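Local structure of transcriptional regulator, TetR family (Myxococcus xanthus, 5K7F) at residues R19-T24 against C46-A51; A95-N100 against G194-P199; S81-I86 against V138-E143. The protein probably binds DNA as a dimeric TetR-type transcriptional repressor that answers to isovaleryl coenzyme A and regulates its alternative de novo biosynthesis. All blocks are in the same frame, centred on the assembly; numbering follows the deposited sequence.

Contact 1 (R19-T24 against C46-A51); sequences RAILET and CRMTKA
Thr24, which packs on Cys46, is tied back into its own helix at Ala20. Its backbone N donates to Ala20 O at 2.9 Å, and its OG1 lies 3.0 Å from that same oxygen. The methyl branch turns the other way, and Thr24 CG2 meets Cys46 SG at 3.7 Å.

The rest of the contact is apolar and runs through two sulfur atoms. Cys46 SG points at the helix and settles between Thr24 and Ile21. It approaches the backbone of Ile21 as well as its side chain, with Ile21 CA 3.9 Å from SG. Met48 supplies the second sulfur. Ile21 is extended out to its terminal methyl (chi2 173°), which brings CD1 to 3.7 Å from Met48 SD. The two side chains cross at about a right angle. The Met48 chain bends at its last torsion (chi3 77°), and its CE comes to 3.9 Å from the same Ile21 CD1. Leu53 and His56 of helix 50-56 also touch Ile21, and His56 touches Met48. An alanine in place of Ile21 would probably leave Met48 SD and CE without the isoleucine methyl they pack on and open a gap beneath the turn.

That turn is well defined. Arg47 has positive phi and ends the preceding helix in a Schellman motif. Thr49 is the N-cap of the next helix, and its OG1 bonds to Gly52 N. Helix 18-32 thus packs against the turn between helices 39-45 and 50-56, as in the three-helix DNA-binding domain of TetR regulators, where these two helices form the predicted helix-turn-helix.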
loop_
_atom_site.group_PDB
_atom_site.type_symbol
_atom_site.label_atom_id
_atom_site.label_comp_id
_atom_site.label_asym_id
_atom_site.label_seq_id
_atom_site.Cartn_x
_atom_site.Cartn_y
_atom_site.Cartn_z
ATOM N N ARG A 19 -9.538 -5.675 -23.535
ATOM C CA ARG A 19 -9.195 -5.905 -22.131
ATOM C C ARG A 19 -8.027 -6.883 -21.995
ATOM O O ARG A 19 -7.167 -6.719 -21.121
ATOM C CB ARG A 19 -10.433 -6.409 -21.373
ATOM C CG ARG A 19 -11.473 -5.313 -21.198
ATOM C CD ARG A 19 -12.665 -5.731 -20.367
ATOM N NE ARG A 19 -13.516 -4.576 -20.078
ATOM C CZ ARG A 19 -14.500 -4.571 -19.176
ATOM N NH1 ARG A 19 -14.788 -5.678 -18.487
ATOM N NH2 ARG A 19 -15.211 -3.471 -18.980
ATOM N N ALA A 20 -7.984 -7.904 -22.856
ATOM C CA ALA A 20 -6.864 -8.842 -22.868
ATOM C C ALA A 20 -5.544 -8.134 -23.160
ATOM O O ALA A 20 -4.516 -8.429 -22.537
ATOM C CB ALA A 20 -7.146 -9.943 -23.909
ATOM N N ILE A 21 -5.551 -7.186 -24.103
ATOM C CA ILE A 21 -4.367 -6.384 -24.367
ATOM C C ILE A 21 -3.934 -5.661 -23.101
ATOM O O ILE A 21 -2.757 -5.654 -22.741
ATOM C CB ILE A 21 -4.637 -5.383 -25.505
ATOM C CG1 ILE A 21 -4.808 -6.109 -26.837
ATOM C CG2 ILE A 21 -3.509 -4.372 -25.644
ATOM C CD1 ILE A 21 -5.239 -5.165 -27.945
ATOM N N LEU A 22 -4.893 -5.017 -22.412
ATOM C CA LEU A 22 -4.532 -4.205 -21.243
ATOM C C LEU A 22 -3.985 -5.065 -20.109
ATOM O O LEU A 22 -3.061 -4.639 -19.386
ATOM C CB LEU A 22 -5.731 -3.413 -20.727
ATOM C CG LEU A 22 -6.405 -2.452 -21.690
ATOM C CD1 LEU A 22 -7.511 -1.713 -21.028
ATOM C CD2 LEU A 22 -5.410 -1.493 -22.300
ATOM N N GLU A 23 -4.526 -6.279 -19.959
ATOM C CA GLU A 23 -4.078 -7.202 -18.922
ATOM C C GLU A 23 -2.687 -7.718 -19.234
ATOM O O GLU A 23 -1.858 -7.876 -18.331
ATOM C CB GLU A 23 -5.067 -8.378 -18.794
ATOM C CG GLU A 23 -6.440 -7.963 -18.199
ATOM C CD GLU A 23 -7.521 -9.014 -18.347
ATOM O OE1 GLU A 23 -7.178 -10.188 -18.612
ATOM O OE2 GLU A 23 -8.708 -8.669 -18.153
ATOM N N THR A 24 -2.427 -7.981 -20.515
ATOM C CA THR A 24 -1.111 -8.443 -20.937
ATOM C C THR A 24 -0.089 -7.327 -20.747
ATOM O O THR A 24 0.985 -7.545 -20.198
ATOM C CB THR A 24 -1.169 -8.944 -22.401
ATOM O OG1 THR A 24 -2.005 -10.109 -22.513
ATOM C CG2 THR A 24 0.224 -9.279 -22.918
ATOM N N CYS A 46 1.136 -10.032 -26.979
ATOM C CA CYS A 46 -0.255 -10.219 -27.365
ATOM C C CYS A 46 -0.402 -11.057 -28.626
ATOM O O CYS A 46 -1.532 -11.331 -29.055
ATOM C CB CYS A 46 -0.928 -8.863 -27.587
ATOM S SG CYS A 46 -1.189 -7.918 -26.084
ATOM N N ARG A 47 0.716 -11.461 -29.231
ATOM C CA ARG A 47 0.703 -12.165 -30.499
ATOM C C ARG A 47 -0.072 -11.382 -31.560
ATOM O O ARG A 47 -0.872 -11.942 -32.301
ATOM C CB ARG A 47 0.123 -13.569 -30.320
ATOM C CG ARG A 47 0.830 -14.638 -31.137
ATOM C CD ARG A 47 -0.180 -15.597 -31.768
ATOM N NE ARG A 47 -1.158 -16.044 -30.782
ATOM C CZ ARG A 47 -1.187 -17.248 -30.221
ATOM N NH1 ARG A 47 -2.136 -17.525 -29.333
ATOM N NH2 ARG A 47 -0.297 -18.180 -30.550
ATOM N N MET A 48 0.178 -10.070 -31.634
ATOM C CA MET A 48 -0.481 -9.186 -32.593
ATOM C C MET A 48 0.560 -8.492 -33.466
ATOM O O MET A 48 1.720 -8.367 -33.092
ATOM C CB MET A 48 -1.322 -8.100 -31.904
ATOM C CG MET A 48 -2.434 -8.614 -31.112
ATOM S SD MET A 48 -3.173 -7.255 -30.202
ATOM C CE MET A 48 -4.127 -6.449 -31.466
ATOM N N THR A 49 0.155 -8.098 -34.671
ATOM C CA THR A 49 0.997 -7.184 -35.415
ATOM C C THR A 49 0.996 -5.835 -34.719
ATOM O O THR A 49 0.060 -5.501 -33.984
ATOM C CB THR A 49 0.488 -6.992 -36.843
ATOM O OG1 THR A 49 -0.798 -6.365 -36.788
ATOM C CG2 THR A 49 0.352 -8.306 -37.549
ATOM N N LYS A 50 2.049 -5.052 -34.974
ATOM C CA LYS A 50 2.075 -3.665 -34.514
ATOM C C LYS A 50 0.874 -2.891 -35.039
ATOM O O LYS A 50 0.322 -2.022 -34.347
ATOM C CB LYS A 50 3.367 -2.970 -34.957
ATOM C CG LYS A 50 4.661 -3.581 -34.406
ATOM C CD LYS A 50 5.771 -2.546 -34.249
ATOM C CE LYS A 50 6.884 -2.746 -35.246
ATOM N NZ LYS A 50 8.164 -2.199 -34.720
ATOM N N ALA A 51 0.454 -3.196 -36.276
ATOM C CA ALA A 51 -0.722 -2.543 -36.831
ATOM C C ALA A 51 -1.971 -2.883 -36.030
ATOM O O ALA A 51 -2.807 -2.006 -35.753
ATOM C CB ALA A 51 -0.890 -2.944 -38.294
#

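Contact 2 (A95-N100 against G194-P199); sequences ACMRHN and GMLFPP
The Phe197 ring, which Met97 touches across the contact, is covered on one face by its own neighbour. Leu196 CB sits over the centre of that face, 3.7 Å above the ring plane. Met97 SD comes in obliquely. It lies 5.2 Å from the centroid of the Phe197 ring and 72° off the ring normal. The nearest ring atom to Met97 SD is Phe197 CE2, at 4.0 Å. This is a Met-aromatic contact.

The end of Met97 goes on to a second partner. Its CG lies anti to the backbone N (chi1 -176°), which carries the chain out from helix 89-105 toward the end of helix 185-196. A bend at the last torsion (chi3 -109°) turns the methyl aside, and Met97 CE reaches Leu196 CD1 at 4.0 Å. The two side chains meet at about a right angle. One thioether thus serves two neighbours: sulfur to the ring, methyl to the leucine.

All three residues are buried. Met97 is also touched by Phe166 and Met169 of helix 159-171 and by Met192 and Val193 of helix 185-196. Phe197 is the first residue to leave helical geometry after helix 185-196, and its O accepts a hydrogen bond from Arg94 NE.

Beyond this core lies the second subunit, where Leu196 packs on Met195 of that other chain. The contact therefore joins the interior of the helical C-terminal domain to the dimer interface, where helices near the C-terminus of each subunit typically pair in the TetR family.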
loop_
_atom_site.group_PDB
_atom_site.type_symbol
_atom_site.label_atom_id
_atom_site.label_comp_id
_atom_site.label_asym_id
_atom_site.label_seq_id
_atom_site.Cartn_x
_atom_site.Cartn_y
_atom_site.Cartn_z
ATOM N N ALA A 95 -19.439 -6.879 2.670
ATOM C CA ALA A 95 -19.454 -7.428 1.314
ATOM C C ALA A 95 -18.472 -6.693 0.416
ATOM O O ALA A 95 -17.809 -7.329 -0.418
ATOM C CB ALA A 95 -20.864 -7.375 0.726
ATOM N N CYS A 96 -18.360 -5.357 0.585
ATOM C CA CYS A 96 -17.464 -4.547 -0.235
ATOM C C CYS A 96 -16.018 -4.955 -0.003
ATOM O O CYS A 96 -15.243 -5.155 -0.946
ATOM C CB CYS A 96 -17.687 -3.073 0.065
ATOM S SG CYS A 96 -16.978 -1.925 -1.134
ATOM N N MET A 97 -15.659 -5.154 1.266
ATOM C CA MET A 97 -14.315 -5.584 1.613
ATOM C C MET A 97 -13.987 -6.944 1.010
ATOM O O MET A 97 -12.891 -7.141 0.462
ATOM C CB MET A 97 -14.153 -5.657 3.125
ATOM C CG MET A 97 -12.714 -6.014 3.508
ATOM S SD MET A 97 -12.419 -5.874 5.279
ATOM C CE MET A 97 -11.389 -4.435 5.299
ATOM N N ARG A 98 -14.911 -7.909 1.141
ATOM C CA ARG A 98 -14.652 -9.231 0.581
ATOM C C ARG A 98 -14.476 -9.157 -0.941
ATOM O O ARG A 98 -13.465 -9.642 -1.478
ATOM C CB ARG A 98 -15.764 -10.190 0.980
ATOM C CG ARG A 98 -15.549 -11.632 0.530
ATOM C CD ARG A 98 -16.680 -12.514 1.044
ATOM N NE ARG A 98 -16.435 -13.958 0.902
ATOM C CZ ARG A 98 -15.737 -14.719 1.750
ATOM N NH1 ARG A 98 -15.129 -14.214 2.837
ATOM N NH2 ARG A 98 -15.656 -16.016 1.507
ATOM N N HIS A 99 -15.389 -8.480 -1.635
ATOM C CA HIS A 99 -15.232 -8.326 -3.088
ATOM C C HIS A 99 -13.935 -7.609 -3.467
ATOM O O HIS A 99 -13.268 -7.987 -4.443
ATOM C CB HIS A 99 -16.439 -7.589 -3.657
ATOM C CG HIS A 99 -17.676 -8.460 -3.797
ATOM N ND1 HIS A 99 -17.760 -9.515 -4.678
ATOM C CD2 HIS A 99 -18.851 -8.452 -3.120
ATOM C CE1 HIS A 99 -18.947 -10.095 -4.565
ATOM N NE2 HIS A 99 -19.637 -9.462 -3.629
ATOM N N ASN A 100 -13.565 -6.549 -2.724
ATOM C CA ASN A 100 -12.333 -5.817 -3.033
ATOM C C ASN A 100 -11.087 -6.708 -2.855
ATOM O O ASN A 100 -10.129 -6.622 -3.625
ATOM C CB ASN A 100 -12.263 -4.573 -2.151
ATOM C CG ASN A 100 -11.382 -3.472 -2.688
ATOM O OD1 ASN A 100 -11.645 -2.314 -2.386
ATOM N ND2 ASN A 100 -10.355 -3.799 -3.460
ATOM N N GLY A 194 -13.683 -9.687 9.891
ATOM C CA GLY A 194 -13.933 -9.934 11.302
ATOM C C GLY A 194 -13.268 -8.913 12.201
ATOM O O GLY A 194 -13.798 -8.595 13.272
ATOM N N MET A 195 -12.127 -8.371 11.765
ATOM C CA MET A 195 -11.402 -7.342 12.525
ATOM C C MET A 195 -12.104 -5.995 12.469
ATOM O O MET A 195 -12.261 -5.317 13.496
ATOM C CB MET A 195 -9.993 -7.150 11.976
ATOM C CG MET A 195 -9.038 -8.229 12.231
ATOM S SD MET A 195 -7.362 -7.533 12.117
ATOM C CE MET A 195 -7.171 -6.951 13.736
ATOM N N LEU A 196 -12.437 -5.536 11.263
ATOM C CA LEU A 196 -12.992 -4.200 11.125
ATOM C C LEU A 196 -14.478 -4.154 11.398
ATOM O O LEU A 196 -14.975 -3.145 11.919
ATOM C CB LEU A 196 -12.725 -3.658 9.722
ATOM C CG LEU A 196 -11.433 -2.889 9.449
ATOM C CD1 LEU A 196 -11.668 -1.880 8.336
ATOM C CD2 LEU A 196 -10.828 -2.188 10.676
ATOM N N PHE A 197 -15.210 -5.210 11.051
ATOM C CA PHE A 197 -16.669 -5.197 11.088
ATOM C C PHE A 197 -17.213 -6.403 11.851
ATOM O O PHE A 197 -18.032 -7.161 11.337
ATOM C CB PHE A 197 -17.221 -5.167 9.664
ATOM C CG PHE A 197 -16.590 -4.119 8.775
ATOM C CD1 PHE A 197 -16.720 -2.776 9.056
ATOM C CD2 PHE A 197 -15.860 -4.476 7.654
ATOM C CE1 PHE A 197 -16.142 -1.820 8.249
ATOM C CE2 PHE A 197 -15.308 -3.525 6.824
ATOM C CZ PHE A 197 -15.435 -2.190 7.124
ATOM N N PRO A 198 -16.789 -6.603 13.091
ATOM C CA PRO A 198 -17.349 -7.684 13.896
ATOM C C PRO A 198 -18.786 -7.373 14.275
ATOM O O PRO A 198 -19.231 -6.222 14.153
ATOM C CB PRO A 198 -16.451 -7.687 15.136
ATOM C CG PRO A 198 -16.133 -6.254 15.309
ATOM C CD PRO A 198 -15.952 -5.716 13.891
ATOM N N PRO A 199 -19.537 -8.351 14.765
ATOM C CA PRO A 199 -20.801 -8.027 15.439
ATOM C C PRO A 199 -20.581 -6.995 16.536
ATOM O O PRO A 199 -19.653 -7.100 17.350
ATOM C CB PRO A 199 -21.259 -9.375 16.000
ATOM C CG PRO A 199 -20.640 -10.387 15.056
ATOM C CD PRO A 199 -19.335 -9.803 14.614
#

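Contact 3 (S81-I86 against V138-E143); sequences SRVQDI and VDFLEE
All that passes between the segments is apolar packing on Phe140. With chi1 near 180° (178°), the ring of Phe140 stands out from helix 125-150 and reaches toward the end of helix 60-83. Val83 meets the far end of the ring with one methyl: Val83 CG2 is 3.8 Å from Phe140 CZ and 4.0 Å from Phe140 CE2. The two side chains cross obliquely. Gln84 touches the ring with the base of its residue rather than with its amide. Gln84 CA is 4.1 Å from Phe140 CE1, and Gln84 CB is 4.2 Å from that same ring atom. Gln84 CA also comes within 4.2 Å of Phe140 CZ, the atom that Val83 meets. Phe140 also touches Cys96 of helix 89-105. The other methyl of Val83, CG1, packs on Ala95 and His99 of that helix.

In TetR regulators a long helix leads from the DNA-binding domain into the C-terminal domain. Helix 60-83 is that connection here. The ring of Phe140 packs where its last, weakly bonded turn gives way to a beta turn.

Backbone hydrogen bonds shape the chain on both sides of the contact. The beta turn is of type I and runs from Val83 to Ile86, with Ile86 N bonded to Val83 O at 3.0 Å. It carries the chain toward helix 89-105. The segment that bears Phe140 is regular helix, with Glu142 N bonded to Val138 O at 2.8 Å.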
loop_
_atom_site.group_PDB
_atom_site.type_symbol
_atom_site.label_atom_id
_atom_site.label_comp_id
_atom_site.label_asym_id
_atom_site.label_seq_id
_atom_site.Cartn_x
_atom_site.Cartn_y
_atom_site.Cartn_z
ATOM N N SER A 81 -21.033 -2.809 -8.228
ATOM C CA SER A 81 -22.288 -3.308 -8.778
ATOM C C SER A 81 -22.787 -4.499 -7.984
ATOM O O SER A 81 -23.977 -4.808 -8.035
ATOM C CB SER A 81 -22.111 -3.657 -10.244
ATOM O OG SER A 81 -21.190 -4.723 -10.433
ATOM N N ARG A 82 -21.909 -5.126 -7.211
ATOM C CA ARG A 82 -22.252 -6.281 -6.419
ATOM C C ARG A 82 -22.773 -5.916 -5.040
ATOM O O ARG A 82 -23.390 -6.771 -4.404
ATOM C CB ARG A 82 -21.044 -7.205 -6.284
ATOM C CG ARG A 82 -20.266 -7.541 -7.591
ATOM C CD ARG A 82 -20.944 -8.564 -8.448
ATOM N NE ARG A 82 -20.195 -8.727 -9.690
ATOM C CZ ARG A 82 -20.536 -9.552 -10.661
ATOM N NH1 ARG A 82 -21.619 -10.315 -10.537
ATOM N NH2 ARG A 82 -19.793 -9.605 -11.760
ATOM N N VAL A 83 -22.542 -4.679 -4.549
ATOM C CA VAL A 83 -22.838 -4.382 -3.148
ATOM C C VAL A 83 -23.705 -3.143 -2.991
ATOM O O VAL A 83 -24.245 -2.899 -1.903
ATOM C CB VAL A 83 -21.545 -4.225 -2.316
ATOM C CG1 VAL A 83 -20.653 -5.484 -2.403
ATOM C CG2 VAL A 83 -20.740 -2.946 -2.706
ATOM N N GLN A 84 -23.845 -2.342 -4.043
ATOM C CA GLN A 84 -24.371 -0.993 -3.838
ATOM C C GLN A 84 -25.833 -0.988 -3.387
ATOM O O GLN A 84 -26.270 -0.007 -2.776
ATOM C CB GLN A 84 -24.205 -0.147 -5.104
ATOM C CG GLN A 84 -25.026 -0.621 -6.277
ATOM C CD GLN A 84 -24.543 -0.063 -7.595
ATOM O OE1 GLN A 84 -23.567 0.684 -7.643
ATOM N NE2 GLN A 84 -25.207 -0.452 -8.683
ATOM N N ASP A 85 -26.571 -2.064 -3.621
ATOM C CA ASP A 85 -27.966 -2.185 -3.232
ATOM C C ASP A 85 -28.164 -2.744 -1.823
ATOM O O ASP A 85 -29.315 -2.882 -1.398
ATOM C CB ASP A 85 -28.720 -3.092 -4.228
ATOM C CG ASP A 85 -28.618 -2.615 -5.675
ATOM O OD1 ASP A 85 -29.189 -1.553 -6.011
ATOM O OD2 ASP A 85 -27.997 -3.329 -6.494
ATOM N N ILE A 86 -27.099 -3.105 -1.102
ATOM C CA ILE A 86 -27.251 -3.631 0.250
ATOM C C ILE A 86 -27.595 -2.469 1.170
ATOM O O ILE A 86 -26.826 -1.505 1.289
ATOM C CB ILE A 86 -25.975 -4.359 0.702
ATOM C CG1 ILE A 86 -25.670 -5.515 -0.235
ATOM C CG2 ILE A 86 -26.091 -4.861 2.127
ATOM C CD1 ILE A 86 -24.307 -6.106 -0.019
ATOM N N VAL A 138 -13.942 6.168 -2.751
ATOM C CA VAL A 138 -13.724 6.612 -1.381
ATOM C C VAL A 138 -15.004 7.212 -0.807
ATOM O O VAL A 138 -15.354 6.959 0.355
ATOM C CB VAL A 138 -12.556 7.618 -1.305
ATOM C CG1 VAL A 138 -12.418 8.175 0.106
ATOM C CG2 VAL A 138 -11.248 6.974 -1.688
ATOM N N ASP A 139 -15.725 8.012 -1.617
ATOM C CA ASP A 139 -16.986 8.605 -1.163
ATOM C C ASP A 139 -17.975 7.523 -0.747
ATOM O O ASP A 139 -18.699 7.657 0.254
ATOM C CB ASP A 139 -17.615 9.452 -2.280
ATOM C CG ASP A 139 -16.865 10.740 -2.571
ATOM O OD1 ASP A 139 -15.988 11.155 -1.785
ATOM O OD2 ASP A 139 -17.175 11.344 -3.619
ATOM N N PHE A 140 -18.065 6.467 -1.553
ATOM C CA PHE A 140 -18.937 5.351 -1.242
ATOM C C PHE A 140 -18.580 4.729 0.098
ATOM O O PHE A 140 -19.461 4.467 0.924
ATOM C CB PHE A 140 -18.834 4.330 -2.361
ATOM C CG PHE A 140 -19.677 3.069 -2.148
ATOM C CD1 PHE A 140 -21.004 3.016 -2.530
ATOM C CD2 PHE A 140 -19.117 1.926 -1.570
ATOM C CE1 PHE A 140 -21.753 1.831 -2.374
ATOM C CE2 PHE A 140 -19.852 0.761 -1.410
ATOM C CZ PHE A 140 -21.172 0.720 -1.776
ATOM N N LEU A 141 -17.291 4.469 0.327
ATOM C CA LEU A 141 -16.887 3.906 1.615
ATOM C C LEU A 141 -17.207 4.873 2.755
ATOM O O LEU A 141 -17.719 4.450 3.811
ATOM C CB LEU A 141 -15.392 3.556 1.607
ATOM C CG LEU A 141 -14.908 2.516 0.575
ATOM C CD1 LEU A 141 -13.406 2.338 0.689
ATOM C CD2 LEU A 141 -15.584 1.225 0.810
ATOM N N GLU A 142 -16.955 6.177 2.561
ATOM C CA GLU A 142 -17.226 7.138 3.634
ATOM C C GLU A 142 -18.710 7.197 3.976
ATOM O O GLU A 142 -19.078 7.218 5.154
ATOM C CB GLU A 142 -16.704 8.539 3.262
ATOM C CG GLU A 142 -15.210 8.644 3.189
ATOM C CD GLU A 142 -14.641 10.067 3.137
ATOM O OE1 GLU A 142 -15.404 11.046 3.119
ATOM O OE2 GLU A 142 -13.400 10.190 3.099
ATOM N N GLU A 143 -19.588 7.168 2.971
ATOM C CA GLU A 143 -21.023 7.176 3.255
ATOM C C GLU A 143 -21.434 5.944 4.056
ATOM O O GLU A 143 -22.201 6.048 5.012
ATOM C CB GLU A 143 -21.816 7.282 1.947
#

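In the fold
Contact 1 stands apart in the DNA-binding domain. Its centre is about 36 Å from that of contact 2 and about 33 Å from that of contact 3, on the opposite side of the chain's centre. It closes before the others open. Contacts 2 and 3 have centres about 13 Å apart and touch: Ala95 CB lies 3.7 Å from Ile86 CD1. Their segments cross along the chain, and between them they draw on helices 60-83, 89-105, 125-150 and 185-196. Helix 60-83 follows helix 50-56 and ends at contact 3. It is placed to link the two domains, consistent with the way TetR regulators pass a ligand signal to DNA.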